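Local structure of ATP-dependent 6-phosphofructokinase isozyme 2 (Escherichia coli, 3UMO) at residues Q120-V125 with I153-K158; E170-A175 with S192-R197. The protein catalyses the ATP-dependent phosphorylation of fructose 6-phosphate to fructose 1,6-bisphosphate, the first committing step of glycolysis, and works as a homodimer. One frame throughout, in Å; residues are numbered along the deposited sequence. Where two conformers were deposited one is given.

From the N terminus, helix 115-125 comes first; the chain passes through strand 133-137 and returns as helix 146-158, where contact 1 closes a loop of 27 residues. Strand 162-166 then leads into helix 169-175. Contact 2 closes a shorter loop of 16 residues, through strand 183-184 to helix 188-195. The two contacts lie in series, so their loops neither nest nor cross, yet the contacts meet: Ile153 CD1 packs on Ala175 CB at 3.6 Å. Together they tie four successive helices into a row beside the parallel sheet.

Contact 1 of 2, residues Q120-V125 with I153-K158; sequences QLEEQV and ISAAQK
Val125 and Ala156 make the closest approach between the helical segments 120-125 and 153-158, and they do so with one methyl group each. The beta-carbon of Val125 is directed at the other helix, and its CG1, set anti to the backbone N (chi1 169°), extends the branch further across, where it lies 4.0 Å from Ala156 CB. The second branch does not join in, for Val125 CG2 is turned off to 6.3 Å from the same Ala156 CB. The small alanine allows a close backbone approach here, with Val125 CA and Ala156 CA 7.0 Å apart.

One turn earlier on the first helix the contact is looser. Ala155 points its CB at segment 120-125, and Glu122 reaches over to it with an extended chain (chi1 -152°, chi2 160°), bringing one carboxylate oxygen, OE2, to 4.4 Å from Ala155 CB. This is grazing contact with a methyl, and no hydrogen bond joins the two segments. The other oxygen, Glu122 OE1, has a long, weak ion pair with Lys148 at an earlier turn of the second helix.

Beneath the pair lies the sheet: Val125 touches Leu134 and Ile153 touches Ile136, both on strand 133-137, while Leu121 packs on Ile58 of strand 55-61. Helices 115-125 and 146-158 are thus neighbours that both pack on strand 133-137 of the central parallel sheet of the ribokinase-type alpha/beta fold, and helix 146-158 is the beta-alpha-beta crossover from strand 133-137 to strand 162-166.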
ATOM      1  N   GLN A 120     -11.974  -7.971  41.767  1.00 26.56           N
ATOM      2  CA  GLN A 120     -13.420  -7.951  41.554  1.00 29.62           C
ATOM      3  C   GLN A 120     -13.830  -8.916  40.453  1.00 26.50           C
ATOM      4  O   GLN A 120     -14.873  -9.573  40.540  1.00 29.83           O
ATOM      5  CB  GLN A 120     -13.898  -6.546  41.196  1.00 25.38           C
ATOM      6  CG  GLN A 120     -13.927  -5.588  42.375  1.00 29.28           C
ATOM      7  CD  GLN A 120     -14.446  -4.228  41.982  1.00 36.49           C
ATOM      8  OE1 GLN A 120     -15.576  -4.097  41.509  1.00 33.72           O
ATOM      9  NE2 GLN A 120     -13.617  -3.204  42.160  1.00 35.49           N
ATOM     10  N   LEU A 121     -13.005  -8.990  39.415  1.00 26.57           N
ATOM     11  CA  LEU A 121     -13.255  -9.906  38.309  1.00 27.09           C
ATOM     12  C   LEU A 121     -13.079 -11.341  38.788  1.00 25.24           C
ATOM     13  O   LEU A 121     -13.867 -12.225  38.450  1.00 26.71           O
ATOM     14  CB  LEU A 121     -12.316  -9.602  37.142  1.00 26.25           C
ATOM     15  CG  LEU A 121     -12.685  -8.356  36.332  1.00 27.36           C
ATOM     16  CD1 LEU A 121     -11.500  -7.849  35.529  1.00 27.75           C
ATOM     17  CD2 LEU A 121     -13.854  -8.658  35.403  1.00 30.72           C
ATOM     18  N   GLU A 122     -12.044 -11.556  39.593  1.00 25.12           N
ATOM     19  CA  GLU A 122     -11.782 -12.854  40.200  1.00 26.75           C
ATOM     20  C   GLU A 122     -12.974 -13.298  41.054  1.00 28.43           C
ATOM     21  O   GLU A 122     -13.364 -14.467  41.032  1.00 27.61           O
ATOM     22  CB  GLU A 122     -10.516 -12.764  41.057  1.00 32.77           C
ATOM     23  CG  GLU A 122      -9.741 -14.056  41.218  1.00 53.39           C
ATOM     24  CD  GLU A 122      -8.301 -13.805  41.641  1.00 59.23           C
ATOM     25  OE1 GLU A 122      -7.905 -12.620  41.734  1.00 55.49           O
ATOM     26  OE2 GLU A 122      -7.569 -14.787  41.879  1.00 65.70           O
ATOM     27  N   GLU A 123     -13.558 -12.358  41.795  1.00 22.81           N
ATOM     28  CA  GLU A 123     -14.731 -12.641  42.623  1.00 28.38           C
ATOM     29  C   GLU A 123     -15.907 -13.124  41.771  1.00 30.24           C
ATOM     30  O   GLU A 123     -16.614 -14.060  42.156  1.00 31.29           O
ATOM     31  CB  GLU A 123     -15.129 -11.407  43.443  1.00 35.06           C
ATOM     32  CG  GLU A 123     -16.264 -11.642  44.420  1.00 38.74           C
ATOM     33  CD  GLU A 123     -16.526 -10.441  45.309  1.00 43.88           C
ATOM     34  OE1 GLU A 123     -16.217  -9.304  44.886  1.00 41.05           O
ATOM     35  OE2 GLU A 123     -17.036 -10.636  46.430  1.00 50.57           O
ATOM     36  N   GLN A 124     -16.100 -12.494  40.615  1.00 29.56           N
ATOM     37  CA  GLN A 124     -17.158 -12.898  39.690  1.00 33.14           C
ATOM     38  C   GLN A 124     -16.946 -14.329  39.206  1.00 30.24           C
ATOM     39  O   GLN A 124     -17.878 -15.131  39.171  1.00 33.08           O
ATOM     40  CB  GLN A 124     -17.231 -11.950  38.486  1.00 34.14           C
ATOM     41  CG  GLN A 124     -17.901 -10.611  38.779  1.00 43.52           C
ATOM     42  CD  GLN A 124     -19.301 -10.765  39.353  1.00 48.47           C
ATOM     43  OE1 GLN A 124     -19.616 -10.208  40.406  1.00 59.39           O
ATOM     44  NE2 GLN A 124     -20.149 -11.520  38.662  1.00 49.86           N
ATOM     45  N   VAL A 125     -15.708 -14.638  38.834  1.00 29.99           N
ATOM     46  CA  VAL A 125     -15.365 -15.964  38.329  1.00 28.29           C
ATOM     47  C   VAL A 125     -15.618 -17.054  39.366  1.00 28.62           C
ATOM     48  O   VAL A 125     -16.124 -18.123  39.035  1.00 29.95           O
ATOM     49  CB  VAL A 125     -13.899 -16.023  37.858  1.00 25.41           C
ATOM     50  CG1 VAL A 125     -13.473 -17.459  37.594  1.00 28.87           C
ATOM     51  CG2 VAL A 125     -13.716 -15.176  36.612  1.00 24.09           C
ATOM     52  N   ILE A 153      -6.768 -18.616  37.337  1.00 31.91           N
ATOM     53  CA  ILE A 153      -7.062 -19.910  36.741  1.00 33.91           C
ATOM     54  C   ILE A 153      -6.915 -21.036  37.759  1.00 31.40           C
ATOM     55  O   ILE A 153      -7.744 -21.949  37.803  1.00 34.58           O
ATOM     56  CB  ILE A 153      -6.209 -20.143  35.482  1.00 32.26           C
ATOM     57  CG1 ILE A 153      -6.679 -19.196  34.378  1.00 35.81           C
ATOM     58  CG2 ILE A 153      -6.308 -21.585  35.020  1.00 29.57           C
ATOM     59  CD1 ILE A 153      -5.654 -18.961  33.307  1.00 44.94           C
ATOM     60  N   SER A 154      -5.883 -20.957  38.597  1.00 30.21           N
ATOM     61  CA  SER A 154      -5.693 -21.954  39.640  0.58 32.00           C
ATOM     62  C   SER A 154      -6.868 -21.928  40.609  1.00 32.05           C
ATOM     63  O   SER A 154      -7.357 -22.977  41.028  1.00 39.39           O
ATOM     64  CB  SER A 154      -4.388 -21.711  40.402  0.58 31.04           C
ATOM     65  OG  SER A 154      -4.175 -22.730  41.364  0.58 32.61           O
ATOM     66  N   ALA A 155      -7.317 -20.724  40.950  1.00 32.93           N
ATOM     67  CA  ALA A 155      -8.439 -20.538  41.868  1.00 37.71           C
ATOM     68  C   ALA A 155      -9.714 -21.148  41.301  1.00 40.60           C
ATOM     69  O   ALA A 155     -10.464 -21.822  42.008  1.00 48.38           O
ATOM     70  CB  ALA A 155      -8.647 -19.059  42.150  1.00 41.76           C
ATOM     71  N   ALA A 156      -9.954 -20.904  40.016  1.00 29.79           N
ATOM     72  CA  ALA A 156     -11.152 -21.405  39.353  1.00 30.47           C
ATOM     73  C   ALA A 156     -11.167 -22.930  39.295  1.00 33.31           C
ATOM     74  O   ALA A 156     -12.187 -23.562  39.586  1.00 37.49           O
ATOM     75  CB  ALA A 156     -11.282 -20.804  37.953  1.00 31.00           C
ATOM     76  N   GLN A 157     -10.034 -23.522  38.929  1.00 30.35           N
ATOM     77  CA  GLN A 157      -9.940 -24.975  38.793  1.00 35.53           C
ATOM     78  C   GLN A 157     -10.109 -25.736  40.112  1.00 37.46           C
ATOM     79  O   GLN A 157     -10.692 -26.821  40.133  1.00 41.24           O
ATOM     80  CB  GLN A 157      -8.638 -25.375  38.088  1.00 36.78           C
ATOM     81  CG  GLN A 157      -8.604 -24.945  36.624  1.00 33.57           C
ATOM     82  CD  GLN A 157      -7.446 -25.542  35.845  1.00 40.33           C
ATOM     83  OE1 GLN A 157      -7.587 -25.868  34.666  1.00 46.26           O
ATOM     84  NE2 GLN A 157      -6.295 -25.673  36.493  1.00 43.06           N
ATOM     85  N   LYS A 158      -9.609 -25.168  41.205  1.00 35.81           N
ATOM     86  CA  LYS A 158      -9.707 -25.814  42.519  1.00 43.01           C
ATOM     87  C   LYS A 158     -11.141 -26.151  42.922  1.00 52.97           C
ATOM     88  O   LYS A 158     -11.375 -27.069  43.710  1.00 58.45           O
ATOM     89  CB  LYS A 158      -9.073 -24.942  43.598  1.00 47.22           C
ATOM     90  CG  LYS A 158      -7.565 -24.888  43.541  1.00 55.99           C
ATOM     91  CD  LYS A 158      -7.022 -24.000  44.636  1.00 64.42           C
ATOM     92  CE  LYS A 158      -5.558 -23.669  44.407  1.00 68.48           C
ATOM     93  NZ  LYS A 158      -5.143 -22.465  45.182  1.00 63.89           N
TER

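Contact 2 of 2, residues E170-A175 with S192-R197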
ATOM      1  N   GLU A 170       3.153 -14.177  26.589  1.00 33.20           N
ATOM      2  CA  GLU A 170       3.428 -14.576  27.967  1.00 35.54           C
ATOM      3  C   GLU A 170       2.150 -14.939  28.727  1.00 31.81           C
ATOM      4  O   GLU A 170       2.178 -15.749  29.655  1.00 39.29           O
ATOM      5  CB  GLU A 170       4.174 -13.458  28.703  1.00 41.54           C
ATOM      6  CG  GLU A 170       5.460 -13.007  28.031  1.00 55.33           C
ATOM      7  CD  GLU A 170       6.183 -11.934  28.825  1.00 71.78           C
ATOM      8  OE1 GLU A 170       7.310 -12.201  29.294  1.00 79.86           O
ATOM      9  OE2 GLU A 170       5.626 -10.826  28.983  1.00 75.68           O
ATOM     10  N   ALA A 171       1.033 -14.337  28.327  1.00 34.85           N
ATOM     11  CA  ALA A 171      -0.259 -14.631  28.939  1.00 35.32           C
ATOM     12  C   ALA A 171      -0.673 -16.090  28.719  1.00 30.63           C
ATOM     13  O   ALA A 171      -1.192 -16.737  29.628  1.00 35.63           O
ATOM     14  CB  ALA A 171      -1.333 -13.681  28.410  1.00 32.88           C
ATOM     15  N   LEU A 172      -0.437 -16.607  27.519  1.00 31.06           N
ATOM     16  CA  LEU A 172      -0.787 -17.996  27.215  1.00 28.72           C
ATOM     17  C   LEU A 172       0.066 -18.963  28.040  1.00 31.99           C
ATOM     18  O   LEU A 172      -0.441 -19.933  28.608  1.00 35.85           O
ATOM     19  CB  LEU A 172      -0.628 -18.279  25.716  1.00 31.87           C
ATOM     20  CG  LEU A 172      -0.954 -19.702  25.243  1.00 37.45           C
ATOM     21  CD1 LEU A 172      -2.406 -20.068  25.548  1.00 32.82           C
ATOM     22  CD2 LEU A 172      -0.673 -19.847  23.751  1.00 32.14           C
ATOM     23  N   SER A 173       1.365 -18.695  28.106  1.00 28.66           N
ATOM     24  CA  SER A 173       2.255 -19.521  28.913  1.00 33.63           C
ATOM     25  C   SER A 173       1.853 -19.472  30.387  1.00 27.66           C
ATOM     26  O   SER A 173       1.890 -20.484  31.084  1.00 35.05           O
ATOM     27  CB  SER A 173       3.708 -19.071  28.750  1.00 36.77           C
ATOM     28  OG  SER A 173       4.114 -19.142  27.394  1.00 43.77           O
ATOM     29  N   ALA A 174       1.466 -18.289  30.850  1.00 36.32           N
ATOM     30  CA  ALA A 174       1.099 -18.101  32.251  1.00 41.99           C
ATOM     31  C   ALA A 174      -0.209 -18.818  32.560  1.00 41.39           C
ATOM     32  O   ALA A 174      -0.407 -19.329  33.659  1.00 43.47           O
ATOM     33  CB  ALA A 174       0.981 -16.619  32.577  1.00 37.84           C
ATOM     34  N   ALA A 175      -1.098 -18.851  31.575  1.00 39.08           N
ATOM     35  CA  ALA A 175      -2.404 -19.476  31.740  1.00 41.94           C
ATOM     36  C   ALA A 175      -2.275 -20.992  31.804  1.00 36.23           C
ATOM     37  O   ALA A 175      -3.126 -21.672  32.374  1.00 49.55           O
ATOM     38  CB  ALA A 175      -3.335 -19.064  30.601  1.00 39.65           C
ATOM     39  N   SER A 192       3.953 -21.931  18.333  1.00 21.50           N
ATOM     40  CA  SER A 192       5.395 -21.743  18.206  1.00 21.67           C
ATOM     41  C   SER A 192       5.956 -20.935  19.371  1.00 29.95           C
ATOM     42  O   SER A 192       7.000 -21.280  19.928  1.00 24.03           O
ATOM     43  CB  SER A 192       5.734 -21.051  16.888  1.00 25.60           C
ATOM     44  OG  SER A 192       7.122 -20.773  16.821  1.00 34.66           O
ATOM     45  N   ALA A 193       5.265 -19.864  19.748  1.00 25.88           N
ATOM     46  CA  ALA A 193       5.757 -19.017  20.837  1.00 29.17           C
ATOM     47  C   ALA A 193       5.671 -19.749  22.170  1.00 32.77           C
ATOM     48  O   ALA A 193       6.557 -19.625  23.022  1.00 34.14           O
ATOM     49  CB  ALA A 193       4.987 -17.711  20.894  1.00 30.42           C
ATOM     50  N   LEU A 194       4.602 -20.521  22.333  1.00 26.49           N
ATOM     51  CA  LEU A 194       4.373 -21.291  23.549  1.00 27.55           C
ATOM     52  C   LEU A 194       5.467 -22.328  23.816  1.00 30.93           C
ATOM     53  O   LEU A 194       6.014 -22.383  24.922  1.00 29.79           O
ATOM     54  CB  LEU A 194       3.002 -21.963  23.494  1.00 23.17           C
ATOM     55  CG  LEU A 194       2.637 -22.828  24.698  1.00 33.19           C
ATOM     56  CD1 LEU A 194       2.733 -22.021  25.989  1.00 37.98           C
ATOM     57  CD2 LEU A 194       1.242 -23.389  24.524  1.00 37.87           C
ATOM     58  N   VAL A 195       5.790 -23.147  22.817  1.00 30.36           N
ATOM     59  CA  VAL A 195       6.860 -24.145  22.986  1.00 33.43           C
ATOM     60  C   VAL A 195       8.254 -23.568  22.745  1.00 36.41           C
ATOM     61  O   VAL A 195       9.263 -24.262  22.909  1.00 33.45           O
ATOM     62  CB  VAL A 195       6.669 -25.382  22.078  1.00 31.65           C
ATOM     63  CG1 VAL A 195       5.387 -26.118  22.436  1.00 35.22           C
ATOM     64  CG2 VAL A 195       6.682 -24.976  20.609  1.00 30.12           C
ATOM     65  N   ASN A 196       8.299 -22.297  22.360  1.00 29.65           N
ATOM     66  CA  ASN A 196       9.548 -21.579  22.114  1.00 36.18           C
ATOM     67  C   ASN A 196      10.480 -22.224  21.085  1.00 39.80           C
ATOM     68  O   ASN A 196      11.678 -22.398  21.333  1.00 41.24           O
ATOM     69  CB  ASN A 196      10.303 -21.313  23.425  1.00 39.91           C
ATOM     70  CG  ASN A 196      11.373 -20.248  23.271  1.00 47.87           C
ATOM     71  OD1 ASN A 196      11.332 -19.441  22.341  1.00 47.15           O
ATOM     72  ND2 ASN A 196      12.343 -20.246  24.178  1.00 45.89           N
ATOM     73  N   ARG A 197       9.927 -22.578  19.929  1.00 34.72           N
ATOM     74  CA  ARG A 197      10.750 -23.010  18.805  1.00 40.48           C
ATOM     75  C   ARG A 197      10.029 -22.804  17.481  1.00 37.10           C
ATOM     76  O   ARG A 197       8.791 -22.780  17.427  1.00 32.77           O
ATOM     77  CB  ARG A 197      11.216 -24.469  18.966  1.00 45.18           C
ATOM     78  CG  ARG A 197      10.099 -25.497  19.047  1.00 40.03           C
ATOM     79  CD  ARG A 197      10.649 -26.919  19.063  1.00 39.91           C
ATOM     80  NE  ARG A 197       9.587 -27.913  19.197  1.00 39.36           N
ATOM     81  CZ  ARG A 197       9.112 -28.343  20.362  1.00 37.53           C
ATOM     82  NH1 ARG A 197       9.611 -27.867  21.495  1.00 50.69           N
ATOM     83  NH2 ARG A 197       8.146 -29.251  20.396  1.00 42.89           N
TER
HETATM   84  O   HOH W   1       6.436 -20.659  26.977  1.00 49.86           O
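The side chains of Leu172, Ser173 and Leu194, which carry this contact, contain no flat group; the planar group nearby is the guanidinium of Arg197. One of its faces is covered by Val195 CG2, 4.1 Å above the plane and over its centre, while NH2 makes a salt bridge with Glu211.

Between the helices the contact centres on Leu194, whose two methyls have different partners. Its CG is anti to the backbone N (chi1 179°), which carries the branched end toward helix 169-175. There Leu194 CD2 meets Leu172 CD2 at 4.1 Å, the two leucines crossing at about a right angle. Leu194 CD1 is set against the hydroxyl of Ser173, the residue after Leu172, 3.5 Å from Ser173 OG. That hydroxyl is also hydrogen-bonded to a water 2.8 Å from Ser173 OG, and the same water donates a hydrogen bond of 2.7 Å to Leu194 O. A single water thus bridges the two helices beside the apolar packing.

Leu172 also reaches Val165 of strand 162-166 and lies close to Pro186, part of an ATP site. Helix 188-195 is closed off by a Schellman motif with Asn196, at positive phi, as C-prime residue: Arg197 N bonds Ser192 O at 3.2 Å and, weakly, Asn196 N bonds Ala193 O at 3.3 Å. Ser192 OG adds a tie across it, donating to Arg197 O at 2.7 Å from above the carbonyl plane. This helix carries Glu190, inferred to bind catalytic magnesium, and packs through Leu194 on Leu172 near the nucleotide and magnesium site of the PfkB fold.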